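Local coordinates for protein transcription factor tau subunit sfc1 (Schizosaccharomyces pombe, PDB 4BJI) that forms part of the tauA domain of TFIIIC, which binds boxA promoter DNA of tRNA genes and helps recruit RNA polymerase III, at residues Phe48-Arg56 with Phe87-Tyr96. Residues are numbered along the deposited sequence; the frame is centred on the assembly and turned at random. Where two conformers were deposited one is given.
Sequences FEKRPVWTR and FRDTYTRFGY
Strands 53-55 and 90-93 run antiparallel in the small sheet of the HTH-family part of this DNA-binding domain, probably a winged helix, joined where W54 and Y91 form a hydrogen-bonded pair. W54 N gives its hydrogen to Y91 O (2.9 Å) and Y91 N returns one to W54 O (2.8 Å); R93 N to P52 O extends the pairing. In one of its two conformers R93 reaches back to the end of helix 35-50, where its NH1 bonds F48 O at 2.8 Å, nearly straight at 163° and in the plane of both guanidinium and carbonyl. P52 meets two flat groups: its CB lies over one face of that guanidinium, while CG makes a CH-pi contact over the Y96 ring, 3.9 Å from its centroid. F48 turns a ring edge to Y91 O, CE1 lying 3.6 Å away. V53 spreads its methyls along the facing strand, CG2 beside T92 and CG1, anti to the backbone N (chi1 175°), pressed against T90, where CG1 to CB is a tight 3.5 Å. T90 OG1 bonds F87 O on a lone pair within the type II turn 87-90, and that oxygen also accepts from T90 N. A valine here would remove the hydroxyl and is likely to leave F87 O with T90 N alone of these two donors, holding the turn less firmly. Water bridges R56 N and D89 O. Strand 53-55 is an edge strand of the sheet; strand 90-93 pairs on its far side with strand 79-82, while T55 caps helix 56-60 through A58 N and packs on V139 of strand 139-141.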
loop_
_atom_site.group_PDB
_atom_site.type_symbol
_atom_site.label_atom_id
_atom_site.label_comp_id
_atom_site.label_asym_id
_atom_site.label_seq_id
_atom_site.Cartn_x
_atom_site.Cartn_y
_atom_site.Cartn_z
ATOM N N PHE A 48 12.968 -0.792 -4.924
ATOM C CA PHE A 48 12.824 0.478 -4.222
ATOM C C PHE A 48 13.238 1.668 -5.076
ATOM O O PHE A 48 12.736 2.767 -4.842
ATOM C CB PHE A 48 13.589 0.474 -2.897
ATOM C CG PHE A 48 12.839 -0.165 -1.768
ATOM C CD1 PHE A 48 11.705 0.438 -1.232
ATOM C CD2 PHE A 48 13.241 -1.371 -1.248
ATOM C CE1 PHE A 48 11.001 -0.139 -0.201
ATOM C CE2 PHE A 48 12.524 -1.962 -0.189
ATOM C CZ PHE A 48 11.404 -1.348 0.322
ATOM N N GLU A 49 14.109 1.471 -6.065
ATOM C CA GLU A 49 14.363 2.542 -7.041
ATOM C C GLU A 49 13.132 2.758 -7.899
ATOM O O GLU A 49 12.791 3.913 -8.208
ATOM C CB GLU A 49 15.563 2.223 -7.943
ATOM C CG GLU A 49 16.864 2.123 -7.210
ATOM C CD GLU A 49 17.357 3.458 -6.615
ATOM O OE1 GLU A 49 16.786 4.524 -6.899
ATOM O OE2 GLU A 49 18.351 3.414 -5.865
ATOM N N LYS A 50 12.469 1.692 -8.306
ATOM C CA LYS A 50 11.275 1.803 -9.167
ATOM C C LYS A 50 10.092 2.456 -8.423
ATOM O O LYS A 50 9.309 3.245 -8.988
ATOM C CB LYS A 50 10.829 0.415 -9.650
ATOM C CG LYS A 50 11.812 -0.301 -10.585
ATOM C CD LYS A 50 11.439 -1.777 -10.852
ATOM C CE LYS A 50 12.232 -2.332 -12.035
ATOM N NZ LYS A 50 12.019 -3.790 -12.252
ATOM N N ARG A 51 9.948 2.116 -7.159
ATOM C CA ARG A 51 8.775 2.474 -6.374
ATOM C C ARG A 51 9.251 2.605 -4.929
ATOM O O ARG A 51 9.719 1.636 -4.356
ATOM C CB ARG A 51 7.737 1.360 -6.522
ATOM C CG ARG A 51 6.533 1.460 -5.700
ATOM C CD ARG A 51 5.573 0.411 -6.295
ATOM N NE ARG A 51 4.604 -0.047 -5.355
ATOM C CZ ARG A 51 3.590 -0.848 -5.726
ATOM N NH1 ARG A 51 3.467 -1.203 -6.991
ATOM N NH2 ARG A 51 2.744 -1.258 -4.850
ATOM N N PRO A 52 9.182 3.808 -4.345
ATOM C CA PRO A 52 9.816 3.983 -3.035
ATOM C C PRO A 52 9.020 3.457 -1.853
ATOM O O PRO A 52 9.532 3.417 -0.740
ATOM C CB PRO A 52 9.942 5.493 -2.887
ATOM C CG PRO A 52 8.840 6.034 -3.785
ATOM C CD PRO A 52 8.771 5.091 -4.952
ATOM N N VAL A 53 7.767 3.083 -2.080
ATOM C CA VAL A 53 6.833 2.690 -1.023
ATOM C C VAL A 53 6.099 1.432 -1.466
ATOM O O VAL A 53 5.435 1.441 -2.526
ATOM C CB VAL A 53 5.785 3.832 -0.794
ATOM C CG1 VAL A 53 4.737 3.430 0.207
ATOM C CG2 VAL A 53 6.474 5.149 -0.356
ATOM N N TRP A 54 6.163 0.370 -0.665
ATOM C CA TRP A 54 5.610 -0.930 -1.029
ATOM C C TRP A 54 4.949 -1.633 0.148
ATOM O O TRP A 54 5.528 -1.684 1.250
ATOM C CB TRP A 54 6.736 -1.884 -1.419
ATOM C CG TRP A 54 7.441 -1.679 -2.726
ATOM C CD1 TRP A 54 8.561 -0.928 -2.952
ATOM C CD2 TRP A 54 7.138 -2.332 -3.959
ATOM N NE1 TRP A 54 8.967 -1.070 -4.278
ATOM C CE2 TRP A 54 8.101 -1.929 -4.904
ATOM C CE3 TRP A 54 6.143 -3.219 -4.353
ATOM C CZ2 TRP A 54 8.086 -2.383 -6.227
ATOM C CZ3 TRP A 54 6.126 -3.653 -5.668
ATOM C CH2 TRP A 54 7.093 -3.235 -6.582
ATOM N N THR A 55 3.833 -2.314 -0.068
ATOM C CA THR A 55 3.408 -3.317 0.903
ATOM C C THR A 55 4.284 -4.579 0.781
ATOM O O THR A 55 4.899 -4.851 -0.276
ATOM C CB THR A 55 1.980 -3.762 0.711
ATOM O OG1 THR A 55 1.871 -4.310 -0.608
ATOM C CG2 THR A 55 1.021 -2.578 0.903
ATOM N N ARG A 56 4.336 -5.363 1.865
ATOM C CA ARG A 56 4.923 -6.698 1.813
ATOM C C ARG A 56 4.329 -7.553 0.693
ATOM O O ARG A 56 5.064 -8.184 -0.085
ATOM C CB ARG A 56 4.725 -7.402 3.166
ATOM C CG ARG A 56 5.029 -8.898 3.125
ATOM C CD ARG A 56 4.678 -9.551 4.479
ATOM N NE ARG A 56 4.747 -11.007 4.393
ATOM C CZ ARG A 56 5.890 -11.654 4.449
ATOM N NH1 ARG A 56 7.007 -10.962 4.615
ATOM N NH2 ARG A 56 5.916 -12.983 4.344
ATOM N N PHE A 87 -0.121 5.736 4.703
ATOM C CA PHE A 87 0.885 4.797 4.222
ATOM C C PHE A 87 1.021 3.571 5.130
ATOM O O PHE A 87 2.000 2.834 5.053
ATOM C CB PHE A 87 2.229 5.487 3.975
ATOM C CG PHE A 87 2.098 6.671 3.053
ATOM C CD1 PHE A 87 2.070 6.496 1.668
ATOM C CD2 PHE A 87 1.962 7.947 3.551
ATOM C CE1 PHE A 87 1.864 7.577 0.820
ATOM C CE2 PHE A 87 1.771 9.028 2.670
ATOM C CZ PHE A 87 1.723 8.823 1.318
ATOM N N ARG A 88 0.014 3.326 5.978
ATOM C CA ARG A 88 0.024 2.167 6.888
ATOM C C ARG A 88 0.376 0.889 6.148
ATOM O O ARG A 88 -0.145 0.611 5.082
ATOM C CB ARG A 88 -1.336 2.037 7.565
ATOM C CG ARG A 88 -1.492 0.866 8.479
ATOM C CD ARG A 88 -2.976 0.639 8.805
ATOM N NE ARG A 88 -3.164 -0.466 9.736
ATOM C CZ ARG A 88 -4.347 -0.783 10.226
ATOM N NH1 ARG A 88 -5.394 -0.060 9.868
ATOM N NH2 ARG A 88 -4.480 -1.798 11.071
ATOM N N ASP A 89 1.224 0.115 6.775
ATOM C CA ASP A 89 1.587 -1.227 6.296
ATOM C C ASP A 89 2.394 -1.179 4.992
ATOM O O ASP A 89 2.470 -2.183 4.243
ATOM C CB ASP A 89 0.342 -2.117 6.144
ATOM C CG ASP A 89 -0.299 -2.419 7.469
ATOM O OD1 ASP A 89 0.438 -2.661 8.433
ATOM O OD2 ASP A 89 -1.539 -2.322 7.547
ATOM N N THR A 90 3.051 -0.040 4.724
ATOM C CA THR A 90 4.028 0.050 3.663
ATOM C C THR A 90 5.421 0.259 4.202
ATOM O O THR A 90 5.617 0.937 5.232
ATOM C CB THR A 90 3.748 1.160 2.614
ATOM O OG1 THR A 90 3.949 2.474 3.169
ATOM C CG2 THR A 90 2.337 1.033 2.066
ATOM N N TYR A 91 6.379 -0.336 3.501
ATOM C CA TYR A 91 7.807 -0.137 3.711
ATOM C C TYR A 91 8.278 0.928 2.757
ATOM O O TYR A 91 8.024 0.854 1.540
ATOM C CB TYR A 91 8.551 -1.454 3.436
ATOM C CG TYR A 91 8.187 -2.539 4.413
ATOM C CD1 TYR A 91 7.078 -3.346 4.203
ATOM C CD2 TYR A 91 8.929 -2.733 5.569
ATOM C CE1 TYR A 91 6.693 -4.312 5.128
ATOM C CE2 TYR A 91 8.556 -3.710 6.485
ATOM C CZ TYR A 91 7.437 -4.495 6.238
ATOM O OH TYR A 91 7.022 -5.474 7.147
ATOM N N THR A 92 8.922 1.965 3.295
ATOM C CA THR A 92 9.392 3.122 2.511
ATOM C C THR A 92 10.910 3.183 2.562
ATOM O O THR A 92 11.519 3.037 3.630
ATOM C CB THR A 92 8.806 4.410 3.103
ATOM O OG1 THR A 92 7.365 4.358 3.069
ATOM C CG2 THR A 92 9.281 5.615 2.318
ATOM N N ARG A 93 11.530 3.417 1.419
ATOM C CA ARG A 93 12.974 3.441 1.389
ATOM C C ARG A 93 13.511 4.581 2.269
ATOM O O ARG A 93 12.902 5.662 2.395
ATOM C CB ARG A 93 13.479 3.527 -0.053
ATOM C CG ARG A 93 13.197 4.821 -0.769
ATOM C CD ARG A 93 13.722 4.792 -2.248
ATOM N NE ARG A 93 13.712 6.131 -2.842
ATOM C CZ ARG A 93 13.299 6.455 -4.071
ATOM N NH1 ARG A 93 12.830 5.568 -4.971
ATOM N NH2 ARG A 93 13.350 7.746 -4.398
ATOM N N PHE A 94 14.648 4.344 2.911
ATOM C CA PHE A 94 15.225 5.339 3.818
ATOM C C PHE A 94 15.368 6.687 3.106
ATOM O O PHE A 94 15.718 6.755 1.930
ATOM C CB PHE A 94 16.592 4.882 4.326
ATOM C CG PHE A 94 16.522 3.707 5.285
ATOM C CD1 PHE A 94 15.640 3.694 6.347
ATOM C CD2 PHE A 94 17.391 2.601 5.131
ATOM C CE1 PHE A 94 15.578 2.608 7.232
ATOM C CE2 PHE A 94 17.341 1.521 6.022
ATOM C CZ PHE A 94 16.421 1.520 7.075
ATOM N N GLY A 95 15.040 7.733 3.849
ATOM C CA GLY A 95 15.216 9.102 3.401
ATOM C C GLY A 95 14.090 9.651 2.551
ATOM O O GLY A 95 14.061 10.861 2.333
ATOM N N TYR A 96 13.182 8.804 2.077
ATOM C CA TYR A 96 12.060 9.280 1.265
ATOM C C TYR A 96 10.888 9.571 2.209
ATOM O O TYR A 96 10.483 8.692 2.978
ATOM C CB TYR A 96 11.639 8.234 0.239
ATOM C CG TYR A 96 10.487 8.675 -0.643
ATOM C CD1 TYR A 96 10.696 9.569 -1.678
ATOM C CD2 TYR A 96 9.207 8.210 -0.459
ATOM C CE1 TYR A 96 9.641 9.990 -2.488
ATOM C CE2 TYR A 96 8.175 8.608 -1.249
ATOM C CZ TYR A 96 8.387 9.507 -2.252
ATOM O OH TYR A 96 7.325 9.895 -3.039
HETATM O O HOH W 1 2.757 -4.833 4.317
HETATM O O HOH W 2 7.944 -8.066 6.295
#